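Local coordinates for hemolysin-related protein (Vibrio cholerae serotype O1, PDB 6MLT), which is a secreted, calcium-binding protein of the biofilm matrix that probably binds carbohydrates and contributes to biofilm adhesion, at residues S536-A541 with H552-Y557; K14-W19 with V556-N561; M32-V37 with W521-V526; R496-I501 with M510-N515. One frame throughout, in Å; residues are numbered along the deposited sequence.

Interaction 1 of 4, residues S536-A541 with H552-Y557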
# COMPACT_ATOMS: atom_id res chain seq x y z
N SER A 536 2.42 9.95 -17.13
CA SER A 536 1.68 11.20 -17.29
C SER A 536 1.17 11.65 -15.92
O SER A 536 0.83 10.83 -15.06
CB SER A 536 0.49 11.03 -18.23
OG SER A 536 0.88 10.52 -19.49
N LEU A 537 1.13 12.97 -15.73
CA LEU A 537 0.61 13.60 -14.52
C LEU A 537 -0.75 14.22 -14.84
O LEU A 537 -0.83 15.15 -15.65
CB LEU A 537 1.58 14.67 -14.02
CG LEU A 537 1.04 15.66 -12.98
CD1 LEU A 537 0.60 14.94 -11.72
CD2 LEU A 537 2.09 16.71 -12.65
N ILE A 538 -1.79 13.71 -14.19
CA ILE A 538 -3.18 14.05 -14.49
C ILE A 538 -3.77 14.83 -13.32
O ILE A 538 -3.70 14.38 -12.18
CB ILE A 538 -4.02 12.79 -14.76
CG1 ILE A 538 -3.40 11.96 -15.89
CG2 ILE A 538 -5.48 13.16 -15.09
CD1 ILE A 538 -3.39 10.48 -15.62
N MET A 539 -4.40 15.98 -13.61
CA MET A 539 -5.04 16.77 -12.57
C MET A 539 -6.31 17.40 -13.11
O MET A 539 -6.46 17.65 -14.31
CB MET A 539 -4.09 17.85 -12.02
CG MET A 539 -3.70 18.91 -13.02
SD MET A 539 -2.35 19.95 -12.40
CE MET A 539 -0.98 18.80 -12.48
N VAL A 540 -7.24 17.67 -12.20
CA VAL A 540 -8.53 18.25 -12.54
C VAL A 540 -8.58 19.68 -12.04
O VAL A 540 -7.88 20.05 -11.09
CB VAL A 540 -9.69 17.40 -11.97
CG1 VAL A 540 -9.57 15.96 -12.44
CG2 VAL A 540 -9.70 17.47 -10.44
N ALA A 541 -9.40 20.50 -12.69
CA ALA A 541 -9.43 21.92 -12.41
C ALA A 541 -10.85 22.46 -12.57
O ALA A 541 -11.67 21.92 -13.32
CB ALA A 541 -8.49 22.70 -13.33
N HIS A 552 -10.13 25.21 -16.04
CA HIS A 552 -11.17 24.22 -15.76
C HIS A 552 -11.02 23.05 -16.71
O HIS A 552 -10.65 23.22 -17.88
CB HIS A 552 -12.58 24.82 -15.89
CG HIS A 552 -12.90 25.34 -17.26
ND1 HIS A 552 -12.73 26.67 -17.61
CD2 HIS A 552 -13.42 24.73 -18.35
CE1 HIS A 552 -13.12 26.84 -18.86
NE2 HIS A 552 -13.54 25.67 -19.33
N GLY A 553 -11.31 21.85 -16.21
CA GLY A 553 -11.32 20.63 -17.00
C GLY A 553 -10.30 19.63 -16.49
O GLY A 553 -10.19 19.40 -15.28
N VAL A 554 -9.56 19.04 -17.42
CA VAL A 554 -8.56 18.02 -17.12
C VAL A 554 -7.28 18.40 -17.84
O VAL A 554 -7.30 18.68 -19.05
CB VAL A 554 -9.03 16.61 -17.55
CG1 VAL A 554 -7.96 15.56 -17.23
CG2 VAL A 554 -10.35 16.26 -16.88
N PHE A 555 -6.17 18.39 -17.11
CA PHE A 555 -4.88 18.81 -17.64
C PHE A 555 -3.87 17.71 -17.36
O PHE A 555 -3.74 17.24 -16.22
CB PHE A 555 -4.46 20.15 -17.02
CG PHE A 555 -5.34 21.28 -17.46
CD1 PHE A 555 -6.62 21.41 -16.95
CD2 PHE A 555 -4.92 22.17 -18.43
CE1 PHE A 555 -7.45 22.43 -17.38
CE2 PHE A 555 -5.75 23.19 -18.86
CZ PHE A 555 -7.01 23.31 -18.34
N VAL A 556 -3.18 17.28 -18.41
CA VAL A 556 -2.25 16.16 -18.35
C VAL A 556 -0.88 16.66 -18.78
O VAL A 556 -0.75 17.27 -19.84
CB VAL A 556 -2.72 14.99 -19.24
CG1 VAL A 556 -1.72 13.83 -19.20
CG2 VAL A 556 -4.10 14.52 -18.78
N TYR A 557 0.12 16.38 -17.95
CA TYR A 557 1.48 16.84 -18.16
C TYR A 557 2.42 15.65 -18.30
O TYR A 557 2.10 14.53 -17.90
CB TYR A 557 1.93 17.73 -17.00
CG TYR A 557 1.10 18.99 -16.87
CD1 TYR A 557 -0.11 18.98 -16.18
CD2 TYR A 557 1.50 20.17 -17.47
CE1 TYR A 557 -0.88 20.13 -16.07
CE2 TYR A 557 0.74 21.31 -17.38
CZ TYR A 557 -0.44 21.29 -16.68
OH TYR A 557 -1.19 22.45 -16.59
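The Tyr557 ring takes the carbonyl O of Leu537 at its edge, near the ring plane, while the thioether end of Met539 meets it obliquely. Met539 CE lies 3.8 Å from Tyr557 CD1, and Met539 SD stands 5.1 Å from the ring centroid, a Met-aromatic contact. The bend at chi3 (71°) swings CE back to the ring, and the two side chains cross at about a right angle. The Phe555 ring has the carbonyl carbon of His552 at its edge, in plane, and Ala541 CB set obliquely 4.2 Å from Phe555 CE1. On the opposite sheet face, Ile538 runs alongside two valines: its CG1 is 3.9 Å from Val556 CG2, its CG2 4.1 Å from Val554 CG1. Six backbone hydrogen bonds pair every second residue of this antiparallel hairpin of a propeller blade; Leu537 N to Tyr557 O (2.8 Å) is nearly straight at 176°. The alternate backbone groups of Ser536, Ile538, Val554 and Val556 turn to the flanking strands 525-527 and 13-19. The face of Ile538, Val554 and Val556 is thus aliphatic, and on the other Leu537, Met539 and Tyr557 pack on Ile513 of the neighbouring sheet.

Interaction 2 of 4, residues K14-W19 with V556-N561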
# COMPACT_ATOMS: atom_id res chain seq x y z
N LYS A 14 5.76 19.77 -19.07
CA LYS A 14 5.13 20.40 -20.22
C LYS A 14 3.78 19.74 -20.42
O LYS A 14 3.58 18.57 -20.06
CB LYS A 14 5.98 20.28 -21.49
CG LYS A 14 6.10 18.87 -22.06
CD LYS A 14 7.01 18.83 -23.27
CE LYS A 14 7.10 17.44 -23.86
NZ LYS A 14 8.10 17.36 -24.97
N LEU A 15 2.84 20.49 -21.00
CA LEU A 15 1.49 19.99 -21.18
C LEU A 15 1.48 18.90 -22.25
O LEU A 15 2.03 19.08 -23.34
CB LEU A 15 0.55 21.12 -21.58
CG LEU A 15 -0.94 20.75 -21.59
CD1 LEU A 15 -1.47 20.66 -20.17
CD2 LEU A 15 -1.75 21.76 -22.41
N LYS A 16 0.87 17.76 -21.92
CA LYS A 16 0.64 16.70 -22.88
C LYS A 16 -0.66 16.91 -23.64
O LYS A 16 -0.68 16.91 -24.87
CB LYS A 16 0.63 15.35 -22.17
CG LYS A 16 0.43 14.15 -23.08
CD LYS A 16 0.55 12.86 -22.28
CE LYS A 16 0.41 11.62 -23.14
NZ LYS A 16 0.83 10.41 -22.39
N TRP A 17 -1.77 17.07 -22.91
CA TRP A 17 -3.02 17.53 -23.50
C TRP A 17 -3.90 18.09 -22.39
O TRP A 17 -3.63 17.91 -21.20
CB TRP A 17 -3.76 16.41 -24.27
CG TRP A 17 -4.09 15.12 -23.52
CD1 TRP A 17 -3.45 13.92 -23.67
CD2 TRP A 17 -5.15 14.90 -22.57
NE1 TRP A 17 -4.04 12.97 -22.86
CE2 TRP A 17 -5.08 13.54 -22.18
CE3 TRP A 17 -6.14 15.71 -22.01
CZ2 TRP A 17 -5.97 12.98 -21.26
CZ3 TRP A 17 -7.02 15.15 -21.09
CH2 TRP A 17 -6.93 13.80 -20.72
N SER A 18 -4.97 18.78 -22.80
CA SER A 18 -5.96 19.27 -21.86
C SER A 18 -7.34 19.10 -22.48
O SER A 18 -7.49 19.07 -23.71
CB SER A 18 -5.72 20.74 -21.48
OG SER A 18 -5.93 21.60 -22.59
N TRP A 19 -8.34 18.98 -21.61
CA TRP A 19 -9.74 18.95 -21.99
C TRP A 19 -10.45 20.04 -21.21
O TRP A 19 -10.30 20.13 -19.99
CB TRP A 19 -10.37 17.58 -21.71
CG TRP A 19 -11.82 17.50 -22.03
CD1 TRP A 19 -12.39 16.99 -23.16
CD2 TRP A 19 -12.91 17.94 -21.21
NE1 TRP A 19 -13.75 17.10 -23.10
CE2 TRP A 19 -14.10 17.67 -21.91
CE3 TRP A 19 -12.99 18.53 -19.94
CZ2 TRP A 19 -15.36 17.99 -21.40
CZ3 TRP A 19 -14.24 18.85 -19.44
CH2 TRP A 19 -15.41 18.57 -20.16
N VAL A 556 -3.18 17.28 -18.41
CA VAL A 556 -2.25 16.16 -18.35
C VAL A 556 -0.88 16.66 -18.78
O VAL A 556 -0.75 17.27 -19.84
CB VAL A 556 -2.72 14.99 -19.24
CG1 VAL A 556 -1.72 13.83 -19.20
CG2 VAL A 556 -4.10 14.52 -18.78
N TYR A 557 0.12 16.38 -17.95
CA TYR A 557 1.48 16.84 -18.16
C TYR A 557 2.42 15.65 -18.30
O TYR A 557 2.10 14.53 -17.90
CB TYR A 557 1.93 17.73 -17.00
CG TYR A 557 1.10 18.99 -16.87
CD1 TYR A 557 -0.11 18.98 -16.18
CD2 TYR A 557 1.50 20.17 -17.47
CE1 TYR A 557 -0.88 20.13 -16.07
CE2 TYR A 557 0.74 21.31 -17.38
CZ TYR A 557 -0.44 21.29 -16.68
OH TYR A 557 -1.19 22.45 -16.59
N GLU A 558 3.59 15.93 -18.85
CA GLU A 558 4.65 14.94 -18.99
C GLU A 558 5.98 15.62 -18.69
O GLU A 558 6.08 16.85 -18.65
CB GLU A 558 4.65 14.32 -20.38
CG GLU A 558 4.80 15.32 -21.51
CD GLU A 558 4.82 14.67 -22.87
OE1 GLU A 558 5.62 13.73 -23.07
OE2 GLU A 558 4.02 15.07 -23.74
N SER A 559 7.01 14.80 -18.49
CA SER A 559 8.35 15.32 -18.26
C SER A 559 8.80 16.14 -19.47
O SER A 559 8.68 15.71 -20.61
CB SER A 559 9.33 14.18 -18.01
OG SER A 559 10.64 14.70 -17.86
N ALA A 560 9.31 17.34 -19.20
CA ALA A 560 9.78 18.20 -20.28
C ALA A 560 11.15 17.79 -20.80
O ALA A 560 11.52 18.18 -21.92
CB ALA A 560 9.83 19.66 -19.82
N ASN A 561 11.91 17.02 -20.03
CA ASN A 561 13.25 16.61 -20.42
C ASN A 561 13.20 15.19 -20.96
O ASN A 561 12.89 14.27 -20.19
CB ASN A 561 14.20 16.69 -19.23
CG ASN A 561 15.65 16.44 -19.61
OD1 ASN A 561 15.94 15.76 -20.60
ND2 ASN A 561 16.56 16.99 -18.83
O HOH W 1 10.35 18.59 -24.51
O HOH W 2 3.68 17.48 -25.08
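Val556 CG2 presses on one face of the Trp17 indole, 3.5 Å from the centroid of the six-membered ring and only 13° off its normal, a close CH-pi contact. Trp17 carries its ring there with CG set between backbone N and carbonyl carbon (chi1 56°), and its NE1 bonds to the carbonyl of Gly78. On the other side of the sheet Leu15 and Tyr557 slant across one another: Leu15 CD1 sits over one ring face, 3.9 Å from the centroid. Lys16 lies alongside Val556, its CD 3.9 Å from Val556 CG1, and its NZ continues to a salt bridge with Glu530. Lys14 slants over Glu558 through carbon atoms, Lys14 CE lying 3.7 Å from Glu558 CD; the charged atoms themselves stay apart. Between them the backbone forms a classic beta bulge: Lys16 N (2.7 Å) and Trp17 N (3.2 Å) both bond to Val556 O. Water 1 links Lys14 NZ to Ala560 O, and water 2 links Leu15 O to Glu558 OE2. The pairing lets a strand from the N-terminal end complete a blade built from C-terminal strands, the Velcro closure of beta-propellers. Two N-H groups thus grip Val556 O; beside this bulge Val556 meets the Trp17 face directly, whereas the Lys14 and Glu558 end is partly bridged by water.

Interaction 3 of 4, residues M32-V37 with W521-V526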
# COMPACT_ATOMS: atom_id res chain seq x y z
N MET A 32 -13.95 18.48 -10.05
CA MET A 32 -13.45 18.63 -8.69
C MET A 32 -13.43 17.30 -7.94
O MET A 32 -13.52 17.28 -6.71
CB MET A 32 -14.29 19.69 -7.93
CG MET A 32 -13.64 20.22 -6.66
SD MET A 32 -14.17 21.90 -6.24
CE MET A 32 -15.96 21.71 -6.21
N ALA A 33 -13.29 16.19 -8.67
CA ALA A 33 -13.12 14.87 -8.08
C ALA A 33 -11.93 14.20 -8.74
O ALA A 33 -11.63 14.44 -9.91
CB ALA A 33 -14.38 14.00 -8.24
N ALA A 34 -11.25 13.36 -7.97
CA ALA A 34 -9.99 12.78 -8.43
C ALA A 34 -10.22 11.97 -9.71
O ALA A 34 -11.23 11.28 -9.84
CB ALA A 34 -9.37 11.90 -7.35
N PRO A 35 -9.29 12.01 -10.66
CA PRO A 35 -9.45 11.25 -11.90
C PRO A 35 -9.17 9.77 -11.68
O PRO A 35 -8.44 9.37 -10.78
CB PRO A 35 -8.42 11.87 -12.83
CG PRO A 35 -7.32 12.31 -11.90
CD PRO A 35 -7.99 12.70 -10.61
N ILE A 36 -9.77 8.96 -12.55
CA ILE A 36 -9.62 7.51 -12.58
C ILE A 36 -8.99 7.13 -13.90
O ILE A 36 -9.28 7.75 -14.93
CB ILE A 36 -11.00 6.82 -12.42
CG1 ILE A 36 -11.61 7.12 -11.04
CG2 ILE A 36 -10.92 5.34 -12.68
CD1 ILE A 36 -10.74 6.77 -9.89
N VAL A 37 -8.14 6.10 -13.89
CA VAL A 37 -7.35 5.72 -15.06
C VAL A 37 -7.53 4.23 -15.33
O VAL A 37 -7.13 3.40 -14.52
CB VAL A 37 -5.86 6.04 -14.88
CG1 VAL A 37 -5.05 5.58 -16.10
CG2 VAL A 37 -5.66 7.53 -14.65
N TRP A 521 -11.81 16.96 -2.07
CA TRP A 521 -10.78 16.02 -1.63
C TRP A 521 -10.09 15.34 -2.82
O TRP A 521 -9.54 14.24 -2.66
CB TRP A 521 -11.38 14.98 -0.67
CG TRP A 521 -12.70 14.47 -1.12
CD1 TRP A 521 -12.94 13.37 -1.89
CD2 TRP A 521 -13.98 15.05 -0.84
NE1 TRP A 521 -14.29 13.23 -2.11
CE2 TRP A 521 -14.95 14.25 -1.49
CE3 TRP A 521 -14.40 16.17 -0.12
CZ2 TRP A 521 -16.31 14.54 -1.43
CZ3 TRP A 521 -15.76 16.45 -0.06
CH2 TRP A 521 -16.69 15.63 -0.71
N GLU A 522 -10.09 15.97 -3.99
CA GLU A 522 -9.43 15.41 -5.16
C GLU A 522 -7.91 15.45 -4.97
O GLU A 522 -7.39 16.14 -4.09
CB GLU A 522 -9.84 16.18 -6.42
CG GLU A 522 -9.20 17.58 -6.59
CD GLU A 522 -9.97 18.74 -5.94
OE1 GLU A 522 -10.74 18.53 -4.97
OE2 GLU A 522 -9.78 19.89 -6.42
N TYR A 523 -7.20 14.70 -5.80
CA TYR A 523 -5.75 14.76 -5.82
C TYR A 523 -5.26 14.52 -7.24
O TYR A 523 -6.00 13.98 -8.08
CB TYR A 523 -5.11 13.74 -4.86
CG TYR A 523 -5.63 12.32 -4.98
CD1 TYR A 523 -5.29 11.53 -6.07
CD2 TYR A 523 -6.46 11.77 -4.01
CE1 TYR A 523 -5.77 10.22 -6.20
CE2 TYR A 523 -6.94 10.45 -4.13
CZ TYR A 523 -6.58 9.69 -5.23
OH TYR A 523 -7.03 8.40 -5.36
N PRO A 524 -4.04 14.93 -7.56
CA PRO A 524 -3.47 14.58 -8.87
C PRO A 524 -3.05 13.12 -8.89
O PRO A 524 -2.78 12.51 -7.86
CB PRO A 524 -2.25 15.51 -8.99
CG PRO A 524 -2.31 16.44 -7.81
CD PRO A 524 -3.11 15.74 -6.76
N VAL A 525 -2.99 12.57 -10.10
CA VAL A 525 -2.67 11.16 -10.32
C VAL A 525 -1.53 11.06 -11.33
O VAL A 525 -1.56 11.72 -12.37
CB VAL A 525 -3.90 10.38 -10.82
CG1 VAL A 525 -3.50 9.01 -11.40
CG2 VAL A 525 -4.91 10.23 -9.68
N VAL A 526 -0.55 10.21 -11.03
CA VAL A 526 0.47 9.82 -12.01
C VAL A 526 0.14 8.42 -12.49
O VAL A 526 -0.09 7.51 -11.68
CB VAL A 526 1.88 9.89 -11.41
CG1 VAL A 526 2.91 9.33 -12.39
CG2 VAL A 526 2.22 11.33 -11.04
O HOH W 3 -13.40 15.54 -4.48
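Glu522, Ala34 and Val525 carry most of this contact between two neighbouring blades of the beta-propeller, where the chain entering strand 36-38 runs beside the chain entering strand 525-527, their directions about 30° apart. Glu522 lays its CB against the backbone of Ala33 and Ala34, 3.5 Å from Ala34 N, then bends sharply at chi2 (-89°) so that the carboxylate crosses the base of Met32. Its OE1 comes 3.8 Å from Met32 CG, a van der Waals contact; the two carboxylate oxygens are held on their own side of the seam, OE1 by Leu520 N and OE2 by the Ser517 hydroxyl. Ala34 points its methyl straight down on the Tyr523 ring: CB stands 4.1 Å from the centroid, 7° off the normal, a CH-pi contact over the ring centre. The tyrosine hydroxyl is tied to Tyr576 O and Trp573 NE1, which would steady the ring under that methyl. Val525 slides past Pro35 and Val37, its CG2 3.9 Å from Pro35 CG and its CG1 4.2 Å from Val37 CG2. No direct polar bond joins the two segments, and two backbone atoms, Pro35 O and Tyr523 N, are buried without a partner in the model. At the Met32 end a single water bridges the seam: it donates to Met32 O at 2.8 Å, accepts from Trp521 N at 3.2 Å, and rests above one face of the Trp521 indole, toward the rim.

Interaction 4 of 4, residues R496-I501 with M510-N515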
# COMPACT_ATOMS: atom_id res chain seq x y z
N ARG A 496 -5.66 26.20 -3.74
CA ARG A 496 -6.67 26.92 -4.51
C ARG A 496 -6.19 27.25 -5.92
O ARG A 496 -7.00 27.31 -6.85
CB ARG A 496 -7.09 28.21 -3.79
CG ARG A 496 -7.77 28.00 -2.42
CD ARG A 496 -9.00 27.10 -2.48
NE ARG A 496 -10.03 27.59 -3.40
CZ ARG A 496 -10.88 28.57 -3.13
NH1 ARG A 496 -10.83 29.20 -1.96
NH2 ARG A 496 -11.78 28.93 -4.03
N LEU A 497 -4.88 27.45 -6.10
CA LEU A 497 -4.35 28.00 -7.35
C LEU A 497 -3.22 27.20 -7.97
O LEU A 497 -2.87 27.47 -9.13
CB LEU A 497 -3.86 29.43 -7.13
CG LEU A 497 -4.91 30.45 -6.70
CD1 LEU A 497 -4.25 31.76 -6.27
CD2 LEU A 497 -5.90 30.70 -7.83
N ARG A 498 -2.62 26.25 -7.26
CA ARG A 498 -1.41 25.59 -7.72
C ARG A 498 -1.44 24.12 -7.37
O ARG A 498 -1.89 23.74 -6.29
CB ARG A 498 -0.14 26.20 -7.08
CG ARG A 498 -0.18 27.70 -6.86
CD ARG A 498 0.85 28.12 -5.83
NE ARG A 498 0.43 27.81 -4.46
CZ ARG A 498 1.18 27.99 -3.39
NH1 ARG A 498 2.41 28.49 -3.51
NH2 ARG A 498 0.72 27.69 -2.18
N MET A 499 -0.95 23.30 -8.29
CA MET A 499 -0.51 21.95 -7.99
C MET A 499 1.00 21.99 -7.80
O MET A 499 1.70 22.70 -8.53
CB MET A 499 -0.89 20.99 -9.13
CG MET A 499 -0.43 19.55 -8.93
SD MET A 499 1.29 19.27 -9.45
CE MET A 499 1.57 17.64 -8.78
N ARG A 500 1.50 21.28 -6.79
CA ARG A 500 2.92 21.29 -6.50
C ARG A 500 3.43 19.89 -6.20
O ARG A 500 2.67 19.00 -5.78
CB ARG A 500 3.24 22.23 -5.32
CG ARG A 500 3.01 23.71 -5.65
CD ARG A 500 3.35 24.60 -4.47
NE ARG A 500 2.46 24.36 -3.34
CZ ARG A 500 2.67 24.81 -2.11
NH1 ARG A 500 3.75 25.53 -1.84
NH2 ARG A 500 1.80 24.54 -1.13
N ILE A 501 4.72 19.71 -6.43
CA ILE A 501 5.44 18.49 -6.08
C ILE A 501 6.40 18.83 -4.95
O ILE A 501 7.19 19.77 -5.06
CB ILE A 501 6.20 17.92 -7.29
CG1 ILE A 501 5.23 17.66 -8.45
CG2 ILE A 501 6.97 16.64 -6.90
CD1 ILE A 501 5.94 17.39 -9.77
N MET A 510 9.46 21.24 -5.43
CA MET A 510 10.25 20.81 -6.58
C MET A 510 9.58 21.10 -7.92
O MET A 510 10.25 20.99 -8.96
CB MET A 510 10.54 19.31 -6.48
CG MET A 510 11.30 18.93 -5.22
SD MET A 510 11.45 17.15 -5.06
CE MET A 510 12.59 16.81 -6.40
N GLY A 511 8.31 21.46 -7.92
CA GLY A 511 7.61 21.80 -9.14
C GLY A 511 6.32 22.50 -8.80
O GLY A 511 5.72 22.25 -7.75
N ILE A 512 5.91 23.41 -9.68
CA ILE A 512 4.70 24.20 -9.50
C ILE A 512 3.98 24.26 -10.84
O ILE A 512 4.60 24.59 -11.86
CB ILE A 512 5.00 25.63 -9.01
CG1 ILE A 512 5.81 25.60 -7.72
CG2 ILE A 512 3.69 26.40 -8.80
CD1 ILE A 512 6.34 26.97 -7.30
N ILE A 513 2.69 23.97 -10.84
CA ILE A 513 1.85 24.04 -12.03
C ILE A 513 0.60 24.82 -11.67
O ILE A 513 -0.08 24.48 -10.69
CB ILE A 513 1.47 22.63 -12.53
CG1 ILE A 513 2.71 21.92 -13.08
CG2 ILE A 513 0.37 22.70 -13.59
CD1 ILE A 513 2.50 20.45 -13.40
N ALA A 514 0.30 25.87 -12.44
CA ALA A 514 -0.92 26.63 -12.22
C ALA A 514 -2.13 25.74 -12.50
O ALA A 514 -2.27 25.20 -13.60
CB ALA A 514 -0.94 27.86 -13.12
N ASN A 515 -3.00 25.60 -11.50
CA ASN A 515 -4.15 24.71 -11.59
C ASN A 515 -5.09 25.06 -10.45
O ASN A 515 -4.71 24.94 -9.28
CB ASN A 515 -3.71 23.24 -11.50
CG ASN A 515 -4.81 22.27 -11.87
OD1 ASN A 515 -5.17 22.13 -13.04
ND2 ASN A 515 -5.33 21.56 -10.88
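Met499 pairs with Ile513 and Ile501 with Gly511 in the antiparallel hairpin that ends a four-stranded propeller blade, strand 509-514 being an outermost strand. Backbone hydrogen bonds come first. Met499 N to Ile513 O and Ile513 N to Met499 O, both 2.8 Å, form a reciprocal pair in the middle. At one end a classic beta bulge sets Met510 and Gly511 against Ile501: Met510 N reaches Ile501 O at 2.7 Å, nearly straight at 172°, while Gly511 N to the same oxygen is weak at 3.5 Å. At the other end Asn515 N reaches Leu497 O from above the carbonyl plane. Apolar contacts are modest. Arg500 and Ile512 run side by side, the arginine CG 4.0 Å from Ile512 CG1. Met499 bends at chi2 (-83°), leading its sulfur away from the partner strand, and SD still lies 4.3 Å from Ile513 CD1. The polar ends find partners beyond the hairpin: the Asn515 amide bonds to Val540 O and Asn551, tying the hairpin to the next sheet. Arg498 and Arg500, on one strand, lay their guanidinium groups over each other's faces. Arg498 is salt-bridged to Asp495, and Arg500 NH2 bonds to Asn468 OD1 and Ala467 O, which probably eases the nearness of like charges; Arg498 NH2 stands 3.4 Å above the Arg500 guanidinium plane, over its centre.

How the interactions relate
From the N terminus, residues 14-19 open interaction 2, which closes only at 556-561 and so encloses nearly the whole chain. Inside it, 32-37 opens interaction 3, closed at 521-526, and the short hairpin of interaction 4 (496-501 with 510-515) nests within that loop. Interaction 1 follows interaction 3 in series and ends on the same strand as interaction 2, sharing Val556 and Tyr557. Interactions 1 and 2 assemble one blade, strand 553-559 lying between 536-541 and 13-19; Ile538 N to Val525 O adds strand 525-527. Interaction 3 joins this blade to the one containing 36-38, while interaction 4 packs from the blade before, through Ile513 and Asn515.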